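Local coordinates for protein 2-dehydro-3-deoxy-d-gluconate/2-dehydro-3-deoxy-phosphogluconate aldolase (Picrophilus torridus, PDB 4UXD) that is a sugar-acid aldolase of the dihydrodipicolinate synthetase family, built on a beta/alpha barrel and assembled from four subunits, at residues 189-194 with 202-207; 166-171 with 195-200; 81-86 with 107-112; 34-39 with 72-77. All blocks are in the same frame, centred on the assembly; numbering follows the deposited sequence.

Contact 1 (189-194 with 202-207)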
loop_
_atom_site.group_PDB
_atom_site.type_symbol
_atom_site.label_atom_id
_atom_site.label_comp_id
_atom_site.label_asym_id
_atom_site.label_seq_id
_atom_site.Cartn_x
_atom_site.Cartn_y
_atom_site.Cartn_z
ATOM N N ARG A 189 -14.617 5.289 9.331
ATOM C CA ARG A 189 -15.565 5.654 8.262
ATOM C C ARG A 189 -16.240 4.435 7.645
ATOM O O ARG A 189 -17.457 4.422 7.430
ATOM C CB ARG A 189 -14.875 6.414 7.152
ATOM C CG ARG A 189 -14.623 7.852 7.459
ATOM C CD ARG A 189 -13.254 8.229 6.976
ATOM N NE ARG A 189 -13.198 9.574 6.439
ATOM C CZ ARG A 189 -12.249 9.983 5.605
ATOM N NH1 ARG A 189 -11.295 9.138 5.225
ATOM N NH2 ARG A 189 -12.252 11.225 5.155
ATOM N N GLY A 190 -15.423 3.426 7.345
ATOM C CA GLY A 190 -15.903 2.181 6.775
ATOM C C GLY A 190 -16.897 1.494 7.697
ATOM O O GLY A 190 -17.907 0.952 7.246
ATOM N N PHE A 191 -16.609 1.529 8.993
ATOM C CA PHE A 191 -17.487 0.940 9.984
ATOM C C PHE A 191 -18.829 1.673 10.032
ATOM O O PHE A 191 -19.879 1.054 10.184
ATOM C CB PHE A 191 -16.834 0.958 11.368
ATOM C CG PHE A 191 -17.600 0.181 12.401
ATOM C CD1 PHE A 191 -17.588 -1.204 12.390
ATOM C CD2 PHE A 191 -18.341 0.832 13.377
ATOM C CE1 PHE A 191 -18.297 -1.918 13.334
ATOM C CE2 PHE A 191 -19.057 0.118 14.323
ATOM C CZ PHE A 191 -19.037 -1.254 14.302
ATOM N N MET A 192 -18.799 2.996 9.912
ATOM C CA MET A 192 -20.040 3.751 9.916
ATOM C C MET A 192 -20.883 3.411 8.669
ATOM O O MET A 192 -22.112 3.348 8.752
ATOM C CB MET A 192 -19.754 5.249 9.999
ATOM C CG MET A 192 -19.030 5.680 11.271
ATOM S SD MET A 192 -18.522 7.411 11.253
ATOM C CE MET A 192 -19.916 8.161 12.105
ATOM N N GLU A 193 -20.241 3.200 7.516
ATOM C CA GLU A 193 -20.979 2.706 6.346
ATOM C C GLU A 193 -21.686 1.405 6.695
ATOM O O GLU A 193 -22.862 1.252 6.375
ATOM C CB GLU A 193 -20.072 2.486 5.127
ATOM C CG GLU A 193 -19.512 3.791 4.486
ATOM C CD GLU A 193 -18.503 3.527 3.346
ATOM O OE1 GLU A 193 -17.469 2.865 3.580
ATOM O OE2 GLU A 193 -18.729 3.980 2.218
ATOM N N MET A 194 -20.979 0.474 7.357
ATOM C CA MET A 194 -21.567 -0.810 7.747
ATOM C C MET A 194 -22.735 -0.582 8.729
ATOM O O MET A 194 -23.802 -1.216 8.613
ATOM C CB MET A 194 -20.523 -1.753 8.382
ATOM C CG MET A 194 -19.407 -2.285 7.452
ATOM S SD MET A 194 -19.936 -3.220 5.973
ATOM C CE MET A 194 -18.593 -4.381 5.762
ATOM N N PHE A 202 -30.484 -7.212 11.542
ATOM C CA PHE A 202 -29.125 -7.082 11.026
ATOM C C PHE A 202 -28.200 -6.383 12.037
ATOM O O PHE A 202 -28.313 -5.175 12.293
ATOM C CB PHE A 202 -29.135 -6.334 9.691
ATOM C CG PHE A 202 -27.844 -6.445 8.926
ATOM C CD1 PHE A 202 -27.559 -7.581 8.186
ATOM C CD2 PHE A 202 -26.910 -5.418 8.954
ATOM C CE1 PHE A 202 -26.368 -7.690 7.484
ATOM C CE2 PHE A 202 -25.726 -5.522 8.262
ATOM C CZ PHE A 202 -25.454 -6.663 7.523
ATOM N N ALA A 203 -27.284 -7.171 12.602
ATOM C CA ALA A 203 -26.329 -6.702 13.604
ATOM C C ALA A 203 -25.043 -6.179 12.963
ATOM O O ALA A 203 -24.707 -6.534 11.835
ATOM C CB ALA A 203 -26.000 -7.834 14.592
ATOM N N VAL A 204 -24.341 -5.320 13.690
ATOM C CA VAL A 204 -23.065 -4.786 13.234
ATOM C C VAL A 204 -22.081 -4.797 14.402
ATOM O O VAL A 204 -22.207 -4.002 15.332
ATOM C CB VAL A 204 -23.215 -3.365 12.674
ATOM C CG1 VAL A 204 -21.911 -2.860 12.140
ATOM C CG2 VAL A 204 -24.263 -3.341 11.572
ATOM N N PHE A 205 -21.115 -5.711 14.359
ATOM C CA PHE A 205 -20.177 -5.874 15.466
ATOM C C PHE A 205 -18.814 -5.228 15.193
ATOM O O PHE A 205 -18.264 -5.346 14.104
ATOM C CB PHE A 205 -19.977 -7.360 15.773
ATOM C CG PHE A 205 -21.143 -8.018 16.468
ATOM C CD1 PHE A 205 -22.156 -8.606 15.737
ATOM C CD2 PHE A 205 -21.203 -8.080 17.856
ATOM C CE1 PHE A 205 -23.220 -9.231 16.372
ATOM C CE2 PHE A 205 -22.272 -8.702 18.501
ATOM C CZ PHE A 205 -23.273 -9.281 17.757
ATOM N N GLN A 206 -18.277 -4.561 16.207
ATOM C CA GLN A 206 -16.934 -4.015 16.159
ATOM C C GLN A 206 -15.935 -5.113 16.549
ATOM O O GLN A 206 -16.041 -5.708 17.617
ATOM C CB GLN A 206 -16.815 -2.801 17.094
ATOM C CG GLN A 206 -15.396 -2.217 17.228
ATOM C CD GLN A 206 -14.788 -1.801 15.889
ATOM O OE1 GLN A 206 -13.977 -2.529 15.317
ATOM N NE2 GLN A 206 -15.178 -0.632 15.386
ATOM N N GLY A 207 -14.949 -5.353 15.691
ATOM C CA GLY A 207 -14.024 -6.454 15.869
ATOM C C GLY A 207 -12.767 -6.081 16.608
ATOM O O GLY A 207 -11.949 -6.945 16.911
#
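Phe-191 of helix 188-195 points at strand 203-206 and lies against Val-204, Phe-205 and Gln-206. The amide nitrogen of Gln-206 lies over one face of its ring, with NE2 3.7 Å above the ring plane of Phe-191, over the centre. The amide plane is tilted 27° from the ring plane. The backbone O of Phe-205 meets the ring edge in plane, 3.5 Å from CE1 of Phe-191. Val-204 comes up obliquely, with its CG1 3.9 Å from CE1 of Phe-191. Val-204 also reaches the next turn of the helix. Its CG2 is 3.7 Å from O of Met-194, and its CG1 packs loosely on CB of Met-194.

The Phe-191 ring reaches the strand because CG is anti to the backbone N (chi1 -171°). The Gln-206 chain bends at chi2, which turns its amide back over the ring. Two hydrogen bonds then hold that amide: NE2 with Ser-215 OG, and OE1 with the backbone N of Gln-208. The buried polar group thus keeps its partners while its nitrogen lies over an aromatic face.

Helix and strand run nearly antiparallel, 160° apart, with their axes 9.4 Å from each other. They are the second half of the beta-alpha-beta unit 178-183, 188-195, 203-206. Strand 203-206 pairs with strand 178-183, and Met-194 leans on Val-168 of helix 165-174.

Contact 2 (166-171 with 195-200)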
loop_
_atom_site.group_PDB
_atom_site.type_symbol
_atom_site.label_atom_id
_atom_site.label_comp_id
_atom_site.label_asym_id
_atom_site.label_seq_id
_atom_site.Cartn_x
_atom_site.Cartn_y
_atom_site.Cartn_z
ATOM N N GLU A 166 -21.657 -1.888 0.080
ATOM C CA GLU A 166 -22.667 -2.075 -0.948
ATOM C C GLU A 166 -22.941 -3.548 -1.158
ATOM O O GLU A 166 -24.092 -3.964 -1.254
ATOM C CB GLU A 166 -22.213 -1.436 -2.262
ATOM C CG GLU A 166 -23.176 -1.607 -3.428
ATOM C CD GLU A 166 -24.472 -0.826 -3.257
ATOM O OE1 GLU A 166 -24.486 0.174 -2.499
ATOM O OE2 GLU A 166 -25.479 -1.212 -3.892
ATOM N N THR A 167 -21.873 -4.333 -1.235
ATOM C CA THR A 167 -21.991 -5.759 -1.473
ATOM C C THR A 167 -22.709 -6.447 -0.309
ATOM O O THR A 167 -23.400 -7.455 -0.501
ATOM C CB THR A 167 -20.590 -6.395 -1.694
ATOM O OG1 THR A 167 -19.885 -5.654 -2.698
ATOM C CG2 THR A 167 -20.696 -7.858 -2.122
ATOM N N VAL A 168 -22.557 -5.903 0.895
ATOM C CA VAL A 168 -23.183 -6.506 2.054
ATOM C C VAL A 168 -24.675 -6.171 2.031
ATOM O O VAL A 168 -25.519 -7.030 2.303
ATOM C CB VAL A 168 -22.554 -6.029 3.361
ATOM C CG1 VAL A 168 -23.160 -6.773 4.532
ATOM C CG2 VAL A 168 -21.066 -6.252 3.337
ATOM N N LYS A 169 -24.980 -4.919 1.694
ATOM C CA LYS A 169 -26.349 -4.463 1.494
ATOM C C LYS A 169 -27.075 -5.350 0.493
ATOM O O LYS A 169 -28.159 -5.860 0.777
ATOM C CB LYS A 169 -26.363 -3.018 1.011
ATOM C CG LYS A 169 -27.734 -2.464 0.734
ATOM C CD LYS A 169 -27.687 -0.952 0.539
ATOM C CE LYS A 169 -26.741 -0.526 -0.587
ATOM N NZ LYS A 169 -26.745 0.962 -0.812
ATOM N N ASN A 170 -26.472 -5.550 -0.670
ATOM C CA ASN A 170 -27.081 -6.401 -1.681
ATOM C C ASN A 170 -27.406 -7.791 -1.148
ATOM O O ASN A 170 -28.533 -8.257 -1.285
ATOM C CB ASN A 170 -26.171 -6.519 -2.903
ATOM C CG ASN A 170 -26.190 -5.273 -3.764
ATOM O OD1 ASN A 170 -27.093 -4.439 -3.653
ATOM N ND2 ASN A 170 -25.198 -5.145 -4.642
ATOM N N LEU A 171 -26.426 -8.455 -0.544
ATOM C CA LEU A 171 -26.643 -9.797 -0.025
ATOM C C LEU A 171 -27.708 -9.792 1.065
ATOM O O LEU A 171 -28.460 -10.771 1.236
ATOM C CB LEU A 171 -25.344 -10.378 0.531
ATOM C CG LEU A 171 -24.237 -10.723 -0.453
ATOM C CD1 LEU A 171 -22.922 -10.786 0.308
ATOM C CD2 LEU A 171 -24.527 -12.047 -1.150
ATOM N N LEU A 195 -22.536 0.327 9.682
ATOM C CA LEU A 195 -23.584 0.685 10.639
ATOM C C LEU A 195 -24.833 1.226 9.965
ATOM O O LEU A 195 -25.929 1.111 10.503
ATOM C CB LEU A 195 -23.076 1.723 11.633
ATOM C CG LEU A 195 -22.136 1.230 12.735
ATOM C CD1 LEU A 195 -21.615 2.439 13.519
ATOM C CD2 LEU A 195 -22.835 0.229 13.668
ATOM N N SER A 196 -24.672 1.820 8.785
ATOM C CA SER A 196 -25.819 2.332 8.036
ATOM C C SER A 196 -26.720 1.198 7.524
ATOM O O SER A 196 -27.817 1.451 7.031
ATOM C CB SER A 196 -25.351 3.196 6.861
ATOM O OG SER A 196 -25.637 2.564 5.625
ATOM N N LEU A 197 -26.236 -0.039 7.631
ATOM C CA LEU A 197 -26.996 -1.232 7.260
ATOM C C LEU A 197 -27.681 -1.823 8.486
ATOM O O LEU A 197 -28.387 -2.832 8.395
ATOM C CB LEU A 197 -26.082 -2.303 6.632
ATOM C CG LEU A 197 -25.202 -1.935 5.435
ATOM C CD1 LEU A 197 -24.345 -3.121 5.062
ATOM C CD2 LEU A 197 -26.027 -1.493 4.244
ATOM N N SER A 198 -27.460 -1.208 9.639
ATOM C CA SER A 198 -27.994 -1.733 10.886
ATOM C C SER A 198 -29.529 -1.698 10.900
ATOM O O SER A 198 -30.150 -0.743 10.412
ATOM C CB SER A 198 -27.427 -0.940 12.070
ATOM O OG SER A 198 -27.471 -1.683 13.269
ATOM N N ASP A 199 -30.132 -2.759 11.431
ATOM C CA ASP A 199 -31.555 -2.752 11.752
ATOM C C ASP A 199 -31.880 -3.870 12.751
ATOM O O ASP A 199 -31.000 -4.360 13.463
ATOM C CB ASP A 199 -32.414 -2.870 10.475
ATOM C CG ASP A 199 -32.460 -4.279 9.909
ATOM O OD1 ASP A 199 -32.983 -5.188 10.586
ATOM O OD2 ASP A 199 -32.013 -4.474 8.762
ATOM N N ASP A 200 -33.141 -4.277 12.800
ATOM C CA ASP A 200 -33.603 -5.173 13.852
ATOM C C ASP A 200 -33.252 -6.638 13.574
ATOM O O ASP A 200 -33.106 -7.428 14.509
ATOM C CB ASP A 200 -35.108 -4.998 14.050
ATOM C CG ASP A 200 -35.472 -3.589 14.514
ATOM O OD1 ASP A 200 -35.308 -3.302 15.721
ATOM O OD2 ASP A 200 -35.915 -2.767 13.676
#
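Leu-197 turns its side chain toward helix 165-174 with CG beside its own backbone N and anti to the carbonyl carbon (chi1 -54°). In Lys-169, CG is instead anti to N (chi1 178°), which lays the first methylenes beside the leucine; the chain then bends at chi3. The fork at CG of Leu-197 sends its two methyls to different residues of the helix. CD1 of Leu-197 lies 3.8 Å from CB of Val-168. CD2 of Leu-197 lies 3.6 Å from CB of Lys-169 and runs on beside CG and CD of the same lysine. The leucine and lysine side chains cross at about a right angle.

Leu-197 belongs to the loop that leads from helix 188-195 into strand 203-206, and here that loop packs on the preceding helix of the beta/alpha barrel. A type I turn from Leu-195 to Ser-198 sets its position, closed by the bond from Ser-198 N to Leu-195 O of 2.9 Å. Phe-202 touches both Val-168 and Leu-197. Lys-172, one turn on from Val-168, bonds to the backbone O of Leu-197 and forms a salt bridge with Asp-199.

The contact itself is apolar. The charged end of Lys-169 leads away to Glu-166, where NZ and OE1 form a salt bridge of 2.9 Å whose hydrogen bond is weak. The lysine can thus cover the leucine with its methylenes and keep its charge at the surface.

Contact 3 (81-86 with 107-112)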
loop_
_atom_site.group_PDB
_atom_site.type_symbol
_atom_site.label_atom_id
_atom_site.label_comp_id
_atom_site.label_asym_id
_atom_site.label_seq_id
_atom_site.Cartn_x
_atom_site.Cartn_y
_atom_site.Cartn_z
ATOM N N ASP A 81 -14.132 -31.294 14.276
ATOM C CA ASP A 81 -14.018 -31.883 15.600
ATOM C C ASP A 81 -14.096 -30.800 16.671
ATOM O O ASP A 81 -14.796 -30.967 17.668
ATOM C CB ASP A 81 -12.723 -32.694 15.725
ATOM C CG ASP A 81 -12.784 -34.020 14.956
ATOM O OD1 ASP A 81 -13.908 -34.502 14.642
ATOM O OD2 ASP A 81 -11.702 -34.575 14.668
ATOM N N PHE A 82 -13.425 -29.670 16.449
ATOM C CA PHE A 82 -13.405 -28.594 17.451
ATOM C C PHE A 82 -14.786 -27.938 17.634
ATOM O O PHE A 82 -15.205 -27.657 18.755
ATOM C CB PHE A 82 -12.371 -27.555 17.058
ATOM C CG PHE A 82 -12.105 -26.519 18.105
ATOM C CD1 PHE A 82 -11.284 -26.799 19.188
ATOM C CD2 PHE A 82 -12.632 -25.246 17.981
ATOM C CE1 PHE A 82 -11.014 -25.834 20.140
ATOM C CE2 PHE A 82 -12.360 -24.273 18.930
ATOM C CZ PHE A 82 -11.550 -24.567 20.009
ATOM N N LEU A 83 -15.491 -27.695 16.536
ATOM C CA LEU A 83 -16.843 -27.152 16.619
ATOM C C LEU A 83 -17.738 -28.104 17.425
ATOM O O LEU A 83 -18.603 -27.673 18.185
ATOM C CB LEU A 83 -17.429 -26.927 15.222
ATOM C CG LEU A 83 -16.709 -25.946 14.295
ATOM C CD1 LEU A 83 -17.528 -25.725 13.032
ATOM C CD2 LEU A 83 -16.423 -24.612 14.975
ATOM N N LYS A 84 -17.521 -29.406 17.264
ATOM C CA LYS A 84 -18.291 -30.377 18.010
ATOM C C LYS A 84 -17.990 -30.264 19.507
ATOM O O LYS A 84 -18.900 -30.218 20.329
ATOM C CB LYS A 84 -17.999 -31.792 17.508
ATOM C CG LYS A 84 -19.195 -32.737 17.585
ATOM C CD LYS A 84 -18.865 -34.113 17.051
ATOM C CE LYS A 84 -17.971 -34.880 18.022
ATOM N NZ LYS A 84 -17.727 -36.292 17.602
ATOM N N PHE A 85 -16.716 -30.199 19.859
ATOM C CA PHE A 85 -16.343 -30.155 21.259
ATOM C C PHE A 85 -16.989 -28.953 21.911
ATOM O O PHE A 85 -17.684 -29.075 22.919
ATOM C CB PHE A 85 -14.826 -30.106 21.426
ATOM C CG PHE A 85 -14.371 -30.073 22.865
ATOM C CD1 PHE A 85 -14.291 -31.243 23.613
ATOM C CD2 PHE A 85 -14.004 -28.877 23.466
ATOM C CE1 PHE A 85 -13.861 -31.217 24.945
ATOM C CE2 PHE A 85 -13.567 -28.848 24.796
ATOM C CZ PHE A 85 -13.506 -30.024 25.530
ATOM N N VAL A 86 -16.794 -27.794 21.299
ATOM C CA VAL A 86 -17.306 -26.552 21.846
ATOM C C VAL A 86 -18.825 -26.597 21.969
ATOM O O VAL A 86 -19.377 -26.140 22.969
ATOM C CB VAL A 86 -16.867 -25.368 20.972
ATOM C CG1 VAL A 86 -17.541 -24.079 21.405
ATOM C CG2 VAL A 86 -15.347 -25.246 21.025
ATOM N N ASN A 107 -19.626 -25.163 2.762
ATOM C CA ASN A 107 -20.892 -25.897 2.739
ATOM C C ASN A 107 -20.868 -27.054 3.703
ATOM O O ASN A 107 -21.810 -27.268 4.458
ATOM C CB ASN A 107 -21.196 -26.424 1.343
ATOM C CG ASN A 107 -21.470 -25.326 0.358
ATOM O OD1 ASN A 107 -21.970 -24.259 0.719
ATOM N ND2 ASN A 107 -21.137 -25.572 -0.899
ATOM N N GLU A 108 -19.777 -27.802 3.669
ATOM C CA GLU A 108 -19.569 -28.901 4.600
ATOM C C GLU A 108 -19.610 -28.413 6.053
ATOM O O GLU A 108 -20.401 -28.927 6.847
ATOM C CB GLU A 108 -18.237 -29.585 4.291
ATOM C CG GLU A 108 -18.051 -30.976 4.889
ATOM C CD GLU A 108 -16.932 -31.760 4.205
ATOM O OE1 GLU A 108 -16.655 -31.493 3.018
ATOM O OE2 GLU A 108 -16.319 -32.639 4.843
ATOM N N LEU A 109 -18.782 -27.416 6.381
ATOM C CA LEU A 109 -18.695 -26.865 7.738
ATOM C C LEU A 109 -20.006 -26.243 8.223
ATOM O O LEU A 109 -20.290 -26.238 9.424
ATOM C CB LEU A 109 -17.592 -25.804 7.825
ATOM C CG LEU A 109 -16.143 -26.277 7.901
ATOM C CD1 LEU A 109 -15.174 -25.122 7.585
ATOM C CD2 LEU A 109 -15.810 -26.904 9.261
ATOM N N MET A 110 -20.795 -25.701 7.301
ATOM C CA MET A 110 -22.065 -25.084 7.685
ATOM C C MET A 110 -23.131 -26.148 7.918
ATOM O O MET A 110 -23.841 -26.119 8.919
ATOM C CB MET A 110 -22.527 -24.080 6.628
ATOM C CG MET A 110 -21.829 -22.718 6.753
ATOM S SD MET A 110 -22.704 -21.353 5.938
ATOM C CE MET A 110 -22.674 -21.957 4.279
ATOM N N LYS A 111 -23.213 -27.089 6.988
ATOM C CA LYS A 111 -24.102 -28.234 7.090
ATOM C C LYS A 111 -23.871 -28.982 8.389
ATOM O O LYS A 111 -24.809 -29.376 9.073
ATOM C CB LYS A 111 -23.891 -29.168 5.893
ATOM C CG LYS A 111 -24.838 -30.347 5.833
ATOM C CD LYS A 111 -24.980 -30.870 4.408
ATOM C CE LYS A 111 -23.695 -31.504 3.908
ATOM N NZ LYS A 111 -23.780 -31.869 2.469
ATOM N N PHE A 112 -22.602 -29.158 8.720
ATOM C CA PHE A 112 -22.202 -29.875 9.919
ATOM C C PHE A 112 -22.570 -29.113 11.186
ATOM O O PHE A 112 -22.981 -29.711 12.170
ATOM C CB PHE A 112 -20.698 -30.135 9.869
ATOM C CG PHE A 112 -20.122 -30.668 11.145
ATOM C CD1 PHE A 112 -19.644 -29.808 12.117
ATOM C CD2 PHE A 112 -20.026 -32.034 11.361
ATOM C CE1 PHE A 112 -19.085 -30.298 13.295
ATOM C CE2 PHE A 112 -19.469 -32.525 12.534
ATOM C CZ PHE A 112 -18.997 -31.651 13.502
#
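Leu-83 and Lys-84 of helix 76-88 meet Leu-109 and Phe-112 of helix 103-115 in an apolar helix-helix contact on the outside of the barrel. The two helices come one after the other along the chain, with strand 95-97 between them. Their local axes run nearly parallel, crossing at -20°. At 11.2 Å they are well separated, and side chains bridge the distance.

Phe-112 does most of the bridging. Its CG is anti to the backbone N (chi1 171°), which carries the ring toward the neighbouring helix. The ring meets that helix with its edge. CB of Leu-83 lies near the ring plane, 4.2 Å from CE1 of Phe-112. CB of Lys-84 lies there too, 4.1 Å from CZ of Phe-112. Deeper in, CD1 of Leu-83 meets CD2 of Leu-109 at 4.3 Å, methyl to methyl. Leu-83 therefore touches both partners, while the far end of the Lys-84 chain leads away from helix 103-115.

Leu-83 also packs on Pro-64, in the loop after strand 61-63. Leu-109 rests on Leu-76 and Arg-79, and Phe-112 on Lys-80, so the helices also meet one to two turns earlier along helix 76-88.

Every touch between 81-86 and 107-112 is carbon to carbon at 4.1 Å or more. Within these segments the helices are held by van der Waals packing alone. A polar tie lies alongside, in the salt bridge between Glu-108 and Lys-80.

Contact 4 (34-39 with 72-77)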
loop_
_atom_site.group_PDB
_atom_site.type_symbol
_atom_site.label_atom_id
_atom_site.label_comp_id
_atom_site.label_asym_id
_atom_site.label_seq_id
_atom_site.Cartn_x
_atom_site.Cartn_y
_atom_site.Cartn_z
ATOM N N THR A 34 -7.756 -21.341 19.739
ATOM C CA THR A 34 -7.768 -22.797 19.761
ATOM C C THR A 34 -6.581 -23.313 20.593
ATOM O O THR A 34 -5.474 -23.428 20.060
ATOM C CB THR A 34 -7.688 -23.340 18.336
ATOM O OG1 THR A 34 -8.634 -22.647 17.522
ATOM C CG2 THR A 34 -7.962 -24.830 18.298
ATOM N N PRO A 35 -6.796 -23.617 21.893
ATOM C CA PRO A 35 -5.659 -24.002 22.743
ATOM C C PRO A 35 -4.883 -25.204 22.200
ATOM O O PRO A 35 -5.504 -26.133 21.678
ATOM C CB PRO A 35 -6.318 -24.334 24.086
ATOM C CG PRO A 35 -7.584 -23.570 24.090
ATOM C CD PRO A 35 -8.055 -23.607 22.656
ATOM N N LEU A 36 -3.554 -25.156 22.299
ATOM C CA LEU A 36 -2.685 -26.203 21.766
ATOM C C LEU A 36 -1.728 -26.787 22.817
ATOM O O LEU A 36 -1.223 -26.082 23.705
ATOM C CB LEU A 36 -1.855 -25.674 20.589
ATOM C CG LEU A 36 -2.556 -24.995 19.407
ATOM C CD1 LEU A 36 -1.500 -24.398 18.463
ATOM C CD2 LEU A 36 -3.477 -25.966 18.655
ATOM N N ASP A 37 -1.470 -28.083 22.687
ATOM C CA ASP A 37 -0.514 -28.760 23.545
ATOM C C ASP A 37 0.913 -28.425 23.114
ATOM O O ASP A 37 1.118 -27.684 22.164
ATOM C CB ASP A 37 -0.755 -30.277 23.524
ATOM C CG ASP A 37 -0.570 -30.902 22.136
ATOM O OD1 ASP A 37 0.300 -30.465 21.356
ATOM O OD2 ASP A 37 -1.297 -31.869 21.831
ATOM N N ALA A 38 1.895 -28.992 23.799
ATOM C CA ALA A 38 3.294 -28.816 23.424
ATOM C C ALA A 38 3.622 -29.324 22.005
ATOM O O ALA A 38 4.702 -29.045 21.496
ATOM C CB ALA A 38 4.189 -29.512 24.446
ATOM N N HIS A 39 2.700 -30.044 21.366
ATOM C CA HIS A 39 2.920 -30.534 19.995
ATOM C C HIS A 39 2.065 -29.807 18.929
ATOM O O HIS A 39 1.956 -30.263 17.790
ATOM C CB HIS A 39 2.661 -32.042 19.944
ATOM C CG HIS A 39 3.449 -32.812 20.959
ATOM N ND1 HIS A 39 2.913 -33.845 21.701
ATOM C CD2 HIS A 39 4.734 -32.677 21.373
ATOM C CE1 HIS A 39 3.836 -34.317 22.522
ATOM N NE2 HIS A 39 4.947 -33.621 22.344
ATOM N N PRO A 72 -7.251 -21.299 9.623
ATOM C CA PRO A 72 -6.697 -21.927 8.415
ATOM C C PRO A 72 -5.456 -22.788 8.661
ATOM O O PRO A 72 -4.968 -23.441 7.743
ATOM C CB PRO A 72 -6.338 -20.728 7.531
ATOM C CG PRO A 72 -6.069 -19.659 8.470
ATOM C CD PRO A 72 -7.023 -19.843 9.615
ATOM N N TYR A 73 -4.931 -22.780 9.877
ATOM C CA TYR A 73 -3.787 -23.628 10.176
ATOM C C TYR A 73 -4.256 -25.072 10.413
ATOM O O TYR A 73 -3.446 -25.977 10.444
ATOM C CB TYR A 73 -3.006 -23.106 11.395
ATOM C CG TYR A 73 -2.387 -21.734 11.229
ATOM C CD1 TYR A 73 -2.317 -21.118 9.976
ATOM C CD2 TYR A 73 -1.875 -21.046 12.320
ATOM C CE1 TYR A 73 -1.762 -19.859 9.811
ATOM C CE2 TYR A 73 -1.303 -19.773 12.165
ATOM C CZ TYR A 73 -1.252 -19.183 10.906
ATOM O OH TYR A 73 -0.689 -17.920 10.743
ATOM N N PHE A 74 -5.563 -25.278 10.540
ATOM C CA PHE A 74 -6.112 -26.586 10.883
ATOM C C PHE A 74 -6.763 -27.262 9.690
ATOM O O PHE A 74 -7.172 -26.605 8.723
ATOM C CB PHE A 74 -7.139 -26.455 12.021
ATOM C CG PHE A 74 -6.576 -25.868 13.281
ATOM C CD1 PHE A 74 -5.796 -26.628 14.128
ATOM C CD2 PHE A 74 -6.815 -24.544 13.611
ATOM C CE1 PHE A 74 -5.275 -26.077 15.271
ATOM C CE2 PHE A 74 -6.286 -23.991 14.757
ATOM C CZ PHE A 74 -5.519 -24.755 15.585
ATOM N N THR A 75 -6.870 -28.583 9.778
ATOM C CA THR A 75 -7.551 -29.376 8.760
ATOM C C THR A 75 -9.049 -29.198 8.861
ATOM O O THR A 75 -9.574 -28.801 9.896
ATOM C CB THR A 75 -7.249 -30.889 8.899
ATOM O OG1 THR A 75 -7.804 -31.370 10.130
ATOM C CG2 THR A 75 -5.763 -31.151 8.876
ATOM N N LEU A 76 -9.743 -29.519 7.787
ATOM C CA LEU A 76 -11.192 -29.605 7.833
ATOM C C LEU A 76 -11.657 -30.561 8.941
ATOM O O LEU A 76 -12.602 -30.271 9.664
ATOM C CB LEU A 76 -11.717 -30.068 6.480
ATOM C CG LEU A 76 -13.222 -29.991 6.267
ATOM C CD1 LEU A 76 -13.729 -28.543 6.365
ATOM C CD2 LEU A 76 -13.568 -30.623 4.925
ATOM N N LYS A 77 -10.976 -31.695 9.086
ATOM C CA LYS A 77 -11.338 -32.664 10.110
ATOM C C LYS A 77 -11.124 -32.130 11.523
ATOM O O LYS A 77 -12.008 -32.252 12.372
ATOM C CB LYS A 77 -10.552 -33.955 9.902
ATOM C CG LYS A 77 -10.952 -34.702 8.630
ATOM C CD LYS A 77 -10.040 -35.880 8.359
ATOM C CE LYS A 77 -10.434 -36.591 7.089
ATOM N NZ LYS A 77 -9.285 -37.321 6.485
#
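The Phe-74 ring takes Leu-36 at its edge and Thr-34 obliquely near its far end. CD2 of Leu-36 lies in the ring plane, 3.8 Å from CE1 of Phe-74. Thr-34 comes from the opposite direction to the phenylalanine side chain. Its CG2 is 3.7 Å from CZ of Phe-74, and its CB is 3.8 Å from the same atom. OG1 of Thr-34 is next to CE2 of Phe-74, at 3.9 Å. The outer ring carbons thus do the touching.

Both branches of Thr-34 reach the ring. CG2, anti to the backbone N, makes the closer touch, while OG1 stands beside that N (chi1 -48°) and still lies near CE2. OG1 is hydrogen-bonded to the backbone O of Gly-69, so the buried hydroxyl is satisfied.

Segment 34-39 lies in the loop between strand 27-31 and helix 44-56. Segment 72-77 leads into helix 76-88, where Thr-75 is the N-cap and its OG1 accepts from the N of Glu-78. The contact therefore joins a loop after the first strand to the start of a barrel helix. Tyr-73, just before Phe-74, bonds through its O to Ser-102 of a third subunit.

Between the two segments the contact is apolar and small, about 123 Å² in all. Polar bonds lie around it: Thr-34 N bonds to Tyr-273 OH, and Leu-36 N to Tyr-277 OH. The loop that receives the ring is also tied by these polar bonds.

Along the chain, contact 4 closes first, then contact 3, and contacts 1 and 2 follow with their segments alternating. They form two clusters. Contacts 3 and 4 have centres about 14 Å apart, share helix 76-88 and touch through Phe-82 with Thr-34. Contacts 1 and 2 have centres about 9 Å apart and touch through Val-204 with Leu-195. The clusters are about 27 to 34 Å apart, centre to centre, and contact 1 lies across the chain's centre from contacts 3 and 4. Each cluster joins successive units of one barrel, one early in the chain and one past its middle.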